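Local coordinates for RidA family protein (Psychrobacter sp. MES7-P7E, PDB 6L8P), which probably hydrolyses reactive enamine and imine intermediates to the corresponding keto acids with release of ammonia, as other RidA deaminases do, at residues Q24-D29 against S39-V44; N90-F95 against P119-A124; F95-T100 against V137-I142. The protein carries 1 engineered substitution. All blocks are in the same frame, centred on the assembly; numbering follows the deposited sequence.

Contact 1. Residues Q24-D29 against S39-V44; sequences QTIQTD and SQAVKV
Gln24 and Lys43 exchange two backbone hydrogen bonds, Gln24 N to Lys43 O and Lys43 N to Gln24 O, each 2.8 Å long. They set strand 23-26 antiparallel to strand 41-44, at one margin of the mixed β-sheet of this RidA-family chain. Ile26 N adds one bond, to Ala41 O, and beyond it the backbones draw apart.

The tight part lies beneath Ile26 and along Gln40. Ile26 CB rests on Ala41 CB at 3.9 Å, and Ala84 and Ile81 of helix 67-84 pack against these two side chains. Farther along, the buried Gln40, its chain extended beyond CG (chi2 171°), crosses Thr28 at about a right angle and grips that residue's backbone at two points. Gln40 OE1 accepts a bond from Thr28 N at 2.8 Å, and Gln40 NE2 donates to Thr28 O at 3.1 Å, the acceptor lying almost in the amide plane. The same nitrogen also reaches Pro32 O, so the rotation of the amide is well defined. On the face carrying Thr25, the methyl CG2, placed anti to the backbone N, presses on Ser39 CB at a close 3.5 Å, while Ser39 OG turns to Tyr120 O of the second subunit.

The outer side is looser. Gln24 lies alongside the fully extended Lys43 and touches its methylenes through OE1, but the polar end of the lysine is held by Ala85 O instead, NZ donating to it. Gln27 is exposed and turns its NE2 to Asp29 OD1 within its own segment, meeting the carboxylate from above its plane. Where the strands have separated, a water bridges the backbones, donating to Ile26 O at 3.0 Å and accepting from Gln40 N at 2.9 Å.

Contact 2. Residues N90-F95 against P119-A124; sequences NDVVKF and PYPARA
Phe95 reaches Arg123 and Pro121 through successive atoms of its side chain. Phe95 CB lies 4.0 Å from Arg123 CG, at the point where the arginine, its CG anti to the backbone N (chi1 -157°), sets out for Asn109 and a malonate ion, probably from the crystallisation liquor, that accepts a bond from NE. Farther out, Phe95 CD2 and CE2 pass obliquely over the proline, with Pro121 CG 3.7 Å from CE2. One face of the ring takes Val92 CG1, 3.5 Å above the ring plane and over its centre; Pro121 CG meets valine and ring together where they touch. The ring also meets Phe112 of helix 105-115, the two planes steeply inclined.

That helix is the connection of a β-α-β unit, whose strands 92-99 and 122-127 run parallel here. Phe95 N donates to Ala122 O at 2.9 Å, and Phe95 O accepts from Ala124 N. Ala122 N reaches Val93 O from well above the carbonyl plane, next to the classic β-bulge in which Val93 and Lys94 both face Ile142. On the face opposite Phe95, Lys94 lays CD on Ala122 CB at 3.8 Å and bends at its end, where NZ forms a salt bridge with Glu140 of the third subunit.

Contact 3. Residues F95-T100 against V137-I142; sequences FNVSLT and VEIESI
Asn96 pairs with Glu140, and Ser98 with Glu138, through four reciprocal backbone hydrogen bonds of 2.9 Å, making strands 92-99 and 137-144 an antiparallel ladder. On the face of the odd-numbered residues the contacts are mostly apolar. Ile139 CG2, anti to its backbone N, meets Phe95 CD1 at 3.5 Å, while Ser141 OG comes to the ring edge, 3.3 Å from CE1. Leu99 CD2 lies alongside Val137 CG2 at 3.8 Å. Helix 67-84 backs this face, with Phe67 on Leu99 and Val137, and Val74 on Ile139.

The other face is polar. The Asn96 amide and the Glu140 carboxylate lie side by side with planes 60° apart, and Asn96 OD1 stands 3.2 Å from Glu140 OE2, two acceptors without a bond. A water hydrogen-bonded to Ser98 OG, 2.7 Å away, also lies close to Glu140 OE2 and bridges the strands. In the next shell, Lys94 and Asn96 of the second subunit bind Glu140 OE1, and its Ala125 N donates to OE2 of Glu138, whose side chain lies near a malonate ion that may mark a pocket. The salt bridge to that lysine probably favours a charged Glu140 and may ease the closeness of OE2 to Asn96 OD1.

In the fold
All three contacts belong to one mixed sheet, at different depths. Contact 3 lies nearest the chain centre and contact 2 is likewise buried, whereas contact 1 is partly exposed at the opposite margin from strand 122-127. Contacts 2 and 3 share Phe95 and strand 92-99, which joins a parallel neighbour on one side and an antiparallel one on the other; contact 1 touches neither, its centre about 18 Å from that of contact 3. The chemistry follows: a side-chain amide extends the pairing in contact 1, proline and aromatic packing dominates contact 2, and contact 3 divides into an apolar and a polar face. Each contact also adjoins another subunit of the trimer.

Contact 1. Residues Q24-D29 against S39-V44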
loop_
_atom_site.group_PDB
_atom_site.type_symbol
_atom_site.label_atom_id
_atom_site.label_comp_id
_atom_site.label_asym_id
_atom_site.label_seq_id
_atom_site.Cartn_x
_atom_site.Cartn_y
_atom_site.Cartn_z
ATOM N N GLN A 24 -4.447 6.986 18.528
ATOM C CA GLN A 24 -3.337 7.627 19.218
ATOM C C GLN A 24 -2.275 7.900 18.169
ATOM O O GLN A 24 -1.819 6.968 17.512
ATOM C CB GLN A 24 -2.732 6.757 20.320
ATOM C CG GLN A 24 -3.725 5.945 21.108
ATOM C CD GLN A 24 -3.044 4.836 21.888
ATOM O OE1 GLN A 24 -3.550 3.711 21.971
ATOM N NE2 GLN A 24 -1.879 5.146 22.454
ATOM N N THR A 25 -1.855 9.148 18.052
ATOM C CA THR A 25 -0.723 9.490 17.199
ATOM C C THR A 25 0.587 9.224 17.934
ATOM O O THR A 25 0.729 9.538 19.124
ATOM C CB THR A 25 -0.854 10.947 16.791
ATOM O OG1 THR A 25 -2.136 11.104 16.159
ATOM C CG2 THR A 25 0.219 11.312 15.816
ATOM N N ILE A 26 1.534 8.616 17.240
ATOM C CA ILE A 26 2.809 8.202 17.810
ATOM C C ILE A 26 3.874 9.187 17.348
ATOM O O ILE A 26 3.961 9.511 16.153
ATOM C CB ILE A 26 3.195 6.774 17.377
ATOM C CG1 ILE A 26 2.103 5.722 17.668
ATOM C CG2 ILE A 26 4.534 6.336 18.001
ATOM C CD1 ILE A 26 1.595 5.664 19.120
ATOM N N GLN A 27 4.707 9.651 18.284
ATOM C CA GLN A 27 5.845 10.488 17.929
ATOM C C GLN A 27 7.025 10.096 18.802
ATOM O O GLN A 27 6.866 9.846 20.004
ATOM C CB GLN A 27 5.560 11.991 18.113
ATOM C CG GLN A 27 6.665 12.944 17.562
ATOM C CD GLN A 27 7.853 13.110 18.521
ATOM O OE1 GLN A 27 7.713 12.931 19.736
ATOM N NE2 GLN A 27 9.028 13.430 17.973
ATOM N N THR A 28 8.195 10.025 18.190
ATOM C CA THR A 28 9.431 9.812 18.931
ATOM C C THR A 28 10.570 10.589 18.290
ATOM O O THR A 28 10.763 10.561 17.076
ATOM C CB THR A 28 9.799 8.325 19.044
ATOM O OG1 THR A 28 11.100 8.193 19.635
ATOM C CG2 THR A 28 9.801 7.622 17.682
ATOM N N ASP A 29 11.387 11.232 19.130
ATOM C CA ASP A 29 12.587 11.857 18.590
ATOM C C ASP A 29 13.652 10.863 18.142
ATOM O O ASP A 29 14.663 11.290 17.565
ATOM C CB ASP A 29 13.205 12.793 19.641
ATOM C CG ASP A 29 12.259 13.882 20.082
ATOM O OD1 ASP A 29 11.467 14.373 19.248
ATOM O OD2 ASP A 29 12.309 14.253 21.277
ATOM N N SER A 39 2.079 12.169 10.304
ATOM C CA SER A 39 2.622 11.733 11.582
ATOM C C SER A 39 3.445 10.482 11.367
ATOM O O SER A 39 3.210 9.706 10.429
ATOM C CB SER A 39 1.513 11.421 12.574
ATOM O OG SER A 39 0.800 12.633 12.875
ATOM N N GLN A 40 4.373 10.239 12.313
ATOM C CA GLN A 40 5.208 9.051 12.193
ATOM C C GLN A 40 4.384 7.762 12.193
ATOM O O GLN A 40 4.702 6.834 11.437
ATOM C CB GLN A 40 6.243 9.004 13.330
ATOM C CG GLN A 40 7.350 10.035 13.156
ATOM C CD GLN A 40 8.218 10.111 14.415
ATOM O OE1 GLN A 40 7.785 9.670 15.484
ATOM N NE2 GLN A 40 9.444 10.595 14.278
ATOM N N ALA A 41 3.376 7.655 13.055
ATOM C CA ALA A 41 2.529 6.467 13.053
ATOM C C ALA A 41 1.226 6.806 13.737
ATOM O O ALA A 41 1.138 7.766 14.506
ATOM C CB ALA A 41 3.208 5.280 13.761
ATOM N N VAL A 42 0.209 5.987 13.458
ATOM C CA VAL A 42 -1.093 6.116 14.110
ATOM C C VAL A 42 -1.478 4.747 14.638
ATOM O O VAL A 42 -1.449 3.755 13.899
ATOM C CB VAL A 42 -2.202 6.632 13.173
ATOM C CG1 VAL A 42 -3.551 6.652 13.940
ATOM C CG2 VAL A 42 -1.882 8.013 12.653
ATOM N N LYS A 43 -1.859 4.686 15.905
ATOM C CA LYS A 43 -2.244 3.432 16.544
ATOM C C LYS A 43 -3.740 3.445 16.806
ATOM O O LYS A 43 -4.268 4.435 17.316
ATOM C CB LYS A 43 -1.459 3.255 17.854
ATOM C CG LYS A 43 -1.848 1.990 18.662
ATOM C CD LYS A 43 -0.872 1.873 19.840
ATOM C CE LYS A 43 -1.153 0.628 20.666
ATOM N NZ LYS A 43 -0.144 0.544 21.765
ATOM N N VAL A 44 -4.419 2.361 16.434
ATOM C CA VAL A 44 -5.843 2.197 16.728
ATOM C C VAL A 44 -5.981 0.812 17.332
ATOM O O VAL A 44 -5.834 -0.203 16.637
ATOM C CB VAL A 44 -6.745 2.379 15.502
ATOM C CG1 VAL A 44 -6.954 3.848 15.244
ATOM C CG2 VAL A 44 -6.131 1.754 14.275
HETATM O O HOH W 1 4.628 11.982 14.582
#

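Contact 2. Residues N90-F95 against P119-A124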
loop_
_atom_site.group_PDB
_atom_site.type_symbol
_atom_site.label_atom_id
_atom_site.label_comp_id
_atom_site.label_asym_id
_atom_site.label_seq_id
_atom_site.Cartn_x
_atom_site.Cartn_y
_atom_site.Cartn_z
ATOM N N ASN A 90 8.926 -7.514 16.081
ATOM C CA ASN A 90 8.217 -8.800 16.082
ATOM C C ASN A 90 6.721 -8.640 15.885
ATOM O O ASN A 90 6.031 -9.630 15.606
ATOM C CB ASN A 90 8.434 -9.565 17.401
ATOM C CG ASN A 90 9.839 -10.073 17.539
ATOM O OD1 ASN A 90 10.260 -10.976 16.816
ATOM N ND2 ASN A 90 10.593 -9.479 18.465
ATOM N N ASP A 91 6.185 -7.434 16.063
ATOM C CA ASP A 91 4.759 -7.213 15.902
ATOM C C ASP A 91 4.378 -6.800 14.488
ATOM O O ASP A 91 3.180 -6.705 14.200
ATOM C CB ASP A 91 4.275 -6.114 16.853
ATOM C CG ASP A 91 4.486 -6.492 18.318
ATOM O OD1 ASP A 91 4.079 -7.612 18.673
ATOM O OD2 ASP A 91 5.100 -5.717 19.081
ATOM N N VAL A 92 5.354 -6.598 13.600
ATOM C CA VAL A 92 4.997 -6.237 12.223
ATOM C C VAL A 92 4.274 -7.410 11.572
ATOM O O VAL A 92 4.759 -8.551 11.616
ATOM C CB VAL A 92 6.243 -5.845 11.423
ATOM C CG1 VAL A 92 5.852 -5.503 9.957
ATOM C CG2 VAL A 92 6.922 -4.599 12.099
ATOM N N VAL A 93 3.142 -7.114 10.917
ATOM C CA VAL A 93 2.412 -8.101 10.121
ATOM C C VAL A 93 2.549 -7.862 8.634
ATOM O O VAL A 93 2.395 -8.829 7.864
ATOM C CB VAL A 93 0.922 -8.152 10.524
ATOM C CG1 VAL A 93 0.786 -8.653 11.997
ATOM C CG2 VAL A 93 0.172 -6.845 10.301
ATOM N N LYS A 94 2.885 -6.633 8.205
ATOM C CA LYS A 94 3.017 -6.381 6.765
ATOM C C LYS A 94 4.038 -5.265 6.580
ATOM O O LYS A 94 3.962 -4.248 7.271
ATOM C CB LYS A 94 1.658 -5.987 6.132
ATOM C CG LYS A 94 1.702 -5.464 4.693
ATOM C CD LYS A 94 1.989 -6.565 3.719
ATOM C CE LYS A 94 2.052 -6.042 2.247
ATOM N NZ LYS A 94 0.800 -5.260 1.843
ATOM N N PHE A 95 4.989 -5.488 5.682
ATOM C CA PHE A 95 5.893 -4.449 5.188
ATOM C C PHE A 95 5.580 -4.161 3.720
ATOM O O PHE A 95 5.346 -5.081 2.932
ATOM C CB PHE A 95 7.357 -4.918 5.253
ATOM C CG PHE A 95 7.990 -4.848 6.606
ATOM C CD1 PHE A 95 8.020 -3.646 7.326
ATOM C CD2 PHE A 95 8.597 -5.997 7.148
ATOM C CE1 PHE A 95 8.657 -3.593 8.564
ATOM C CE2 PHE A 95 9.258 -5.947 8.375
ATOM C CZ PHE A 95 9.273 -4.745 9.097
ATOM N N PRO A 119 8.309 -15.926 12.776
ATOM C CA PRO A 119 7.869 -15.879 11.367
ATOM C C PRO A 119 7.980 -14.459 10.763
ATOM O O PRO A 119 7.725 -13.496 11.480
ATOM C CB PRO A 119 6.416 -16.319 11.462
ATOM C CG PRO A 119 5.972 -15.769 12.808
ATOM C CD PRO A 119 7.180 -15.924 13.722
ATOM N N TYR A 120 8.375 -14.363 9.489
ATOM C CA TYR A 120 8.497 -13.033 8.876
ATOM C C TYR A 120 7.136 -12.443 8.518
ATOM O O TYR A 120 6.156 -13.159 8.295
ATOM C CB TYR A 120 9.347 -13.110 7.632
ATOM C CG TYR A 120 10.733 -13.635 7.869
ATOM C CD1 TYR A 120 11.567 -13.045 8.813
ATOM C CD2 TYR A 120 11.190 -14.739 7.181
ATOM C CE1 TYR A 120 12.856 -13.526 9.032
ATOM C CE2 TYR A 120 12.463 -15.222 7.390
ATOM C CZ TYR A 120 13.283 -14.619 8.322
ATOM O OH TYR A 120 14.567 -15.071 8.529
ATOM N N PRO A 121 7.042 -11.127 8.451
ATOM C CA PRO A 121 5.778 -10.497 8.034
ATOM C C PRO A 121 5.474 -10.799 6.572
ATOM O O PRO A 121 6.346 -11.185 5.779
ATOM C CB PRO A 121 6.041 -8.991 8.220
ATOM C CG PRO A 121 7.191 -8.929 9.216
ATOM C CD PRO A 121 8.047 -10.132 8.878
ATOM N N ALA A 122 4.214 -10.527 6.218
ATOM C CA ALA A 122 3.838 -10.418 4.824
ATOM C C ALA A 122 4.570 -9.217 4.231
ATOM O O ALA A 122 4.993 -8.297 4.942
ATOM C CB ALA A 122 2.320 -10.250 4.716
ATOM N N ARG A 123 4.731 -9.232 2.925
ATOM C CA ARG A 123 5.506 -8.175 2.266
ATOM C C ARG A 123 5.019 -7.956 0.844
ATOM O O ARG A 123 4.549 -8.881 0.178
ATOM C CB ARG A 123 6.999 -8.522 2.226
ATOM C CG ARG A 123 7.931 -7.287 2.089
ATOM C CD ARG A 123 9.407 -7.748 2.180
ATOM N NE ARG A 123 9.844 -8.411 0.947
ATOM C CZ ARG A 123 11.084 -8.860 0.751
ATOM N NH1 ARG A 123 11.995 -8.709 1.735
ATOM N NH2 ARG A 123 11.410 -9.431 -0.394
ATOM N N ALA A 124 5.237 -6.735 0.352
ATOM C CA ALA A 124 5.263 -6.480 -1.075
ATOM C C ALA A 124 6.512 -5.672 -1.390
ATOM O O ALA A 124 7.061 -4.975 -0.517
ATOM C CB ALA A 124 4.026 -5.734 -1.511
HETATM O O HOH W 2 7.715 -12.090 14.108
#

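Contact 3. Residues F95-T100 against V137-I142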
loop_
_atom_site.group_PDB
_atom_site.type_symbol
_atom_site.label_atom_id
_atom_site.label_comp_id
_atom_site.label_asym_id
_atom_site.label_seq_id
_atom_site.Cartn_x
_atom_site.Cartn_y
_atom_site.Cartn_z
ATOM N N PHE A 95 4.989 -5.488 5.682
ATOM C CA PHE A 95 5.893 -4.449 5.188
ATOM C C PHE A 95 5.580 -4.161 3.720
ATOM O O PHE A 95 5.346 -5.081 2.932
ATOM C CB PHE A 95 7.357 -4.918 5.253
ATOM C CG PHE A 95 7.990 -4.848 6.606
ATOM C CD1 PHE A 95 8.020 -3.646 7.326
ATOM C CD2 PHE A 95 8.597 -5.997 7.148
ATOM C CE1 PHE A 95 8.657 -3.593 8.564
ATOM C CE2 PHE A 95 9.258 -5.947 8.375
ATOM C CZ PHE A 95 9.273 -4.745 9.097
ATOM N N ASN A 96 5.676 -2.892 3.321
ATOM C CA ASN A 96 5.601 -2.532 1.906
ATOM C C ASN A 96 6.900 -1.847 1.555
ATOM O O ASN A 96 7.224 -0.798 2.126
ATOM C CB ASN A 96 4.417 -1.609 1.643
ATOM C CG ASN A 96 4.040 -1.561 0.209
ATOM O OD1 ASN A 96 4.372 -0.611 -0.498
ATOM N ND2 ASN A 96 3.327 -2.579 -0.242
ATOM N N VAL A 97 7.651 -2.432 0.639
ATOM C CA VAL A 97 8.988 -1.942 0.305
ATOM C C VAL A 97 8.967 -1.280 -1.068
ATOM O O VAL A 97 8.511 -1.888 -2.049
ATOM C CB VAL A 97 9.998 -3.085 0.285
ATOM C CG1 VAL A 97 11.378 -2.555 -0.064
ATOM C CG2 VAL A 97 10.021 -3.820 1.671
ATOM N N SER A 98 9.502 -0.054 -1.150
ATOM C CA SER A 98 9.705 0.629 -2.419
ATOM C C SER A 98 11.199 0.835 -2.614
ATOM O O SER A 98 11.861 1.432 -1.758
ATOM C CB SER A 98 8.983 1.974 -2.425
ATOM O OG SER A 98 7.597 1.823 -2.080
ATOM N N LEU A 99 11.735 0.312 -3.713
ATOM C CA LEU A 99 13.147 0.439 -4.072
ATOM C C LEU A 99 13.277 1.290 -5.320
ATOM O O LEU A 99 12.413 1.239 -6.193
ATOM C CB LEU A 99 13.776 -0.925 -4.399
ATOM C CG LEU A 99 13.680 -1.948 -3.266
ATOM C CD1 LEU A 99 14.262 -3.248 -3.777
ATOM C CD2 LEU A 99 14.505 -1.437 -2.141
ATOM N N THR A 100 14.412 2.015 -5.464
ATOM C CA THR A 100 14.643 2.626 -6.773
ATOM C C THR A 100 15.447 1.716 -7.705
ATOM O O THR A 100 15.554 2.015 -8.911
ATOM C CB THR A 100 15.322 3.998 -6.627
ATOM O OG1 THR A 100 16.457 3.872 -5.766
ATOM C CG2 THR A 100 14.375 5.036 -6.010
ATOM N N VAL A 137 15.394 3.622 -0.794
ATOM C CA VAL A 137 14.517 2.607 -0.193
ATOM C C VAL A 137 13.563 3.302 0.780
ATOM O O VAL A 137 13.977 4.150 1.580
ATOM C CB VAL A 137 15.338 1.479 0.502
ATOM C CG1 VAL A 137 16.322 2.038 1.538
ATOM C CG2 VAL A 137 14.372 0.492 1.176
ATOM N N GLU A 138 12.272 2.952 0.700
ATOM C CA GLU A 138 11.257 3.406 1.646
ATOM C C GLU A 138 10.489 2.174 2.100
ATOM O O GLU A 138 10.157 1.332 1.267
ATOM C CB GLU A 138 10.278 4.415 0.970
ATOM C CG GLU A 138 9.181 4.879 1.885
ATOM C CD GLU A 138 8.319 5.965 1.233
ATOM O OE1 GLU A 138 8.737 6.567 0.205
ATOM O OE2 GLU A 138 7.211 6.255 1.739
ATOM N N ILE A 139 10.235 2.035 3.406
ATOM C CA ILE A 139 9.483 0.882 3.899
ATOM C C ILE A 139 8.376 1.383 4.788
ATOM O O ILE A 139 8.622 2.168 5.706
ATOM C CB ILE A 139 10.390 -0.108 4.655
ATOM C CG1 ILE A 139 11.516 -0.593 3.721
ATOM C CG2 ILE A 139 9.532 -1.269 5.216
ATOM C CD1 ILE A 139 12.448 -1.681 4.357
ATOM N N GLU A 140 7.139 0.930 4.514
ATOM C CA GLU A 140 5.948 1.182 5.332
ATOM C C GLU A 140 5.644 -0.068 6.141
ATOM O O GLU A 140 5.956 -1.176 5.690
ATOM C CB GLU A 140 4.744 1.446 4.470
ATOM C CG GLU A 140 4.894 2.535 3.476
ATOM C CD GLU A 140 3.939 2.272 2.313
ATOM O OE1 GLU A 140 2.694 2.195 2.545
ATOM O OE2 GLU A 140 4.410 2.126 1.156
ATOM N N SER A 141 4.984 0.095 7.290
ATOM C CA SER A 141 4.775 -1.064 8.160
ATOM C C SER A 141 3.390 -1.024 8.772
ATOM O O SER A 141 2.865 0.049 9.063
ATOM C CB SER A 141 5.759 -1.086 9.335
ATOM O OG SER A 141 7.051 -0.766 8.899
ATOM N N ILE A 142 2.810 -2.205 9.009
ATOM C CA ILE A 142 1.602 -2.342 9.809
ATOM C C ILE A 142 1.935 -3.341 10.902
ATOM O O ILE A 142 2.498 -4.405 10.606
ATOM C CB ILE A 142 0.397 -2.838 8.986
ATOM C CG1 ILE A 142 0.084 -1.804 7.883
ATOM C CG2 ILE A 142 -0.838 -3.049 9.921
ATOM C CD1 ILE A 142 -1.058 -2.246 6.894
HETATM O O HOH W 3 6.991 1.873 0.533
#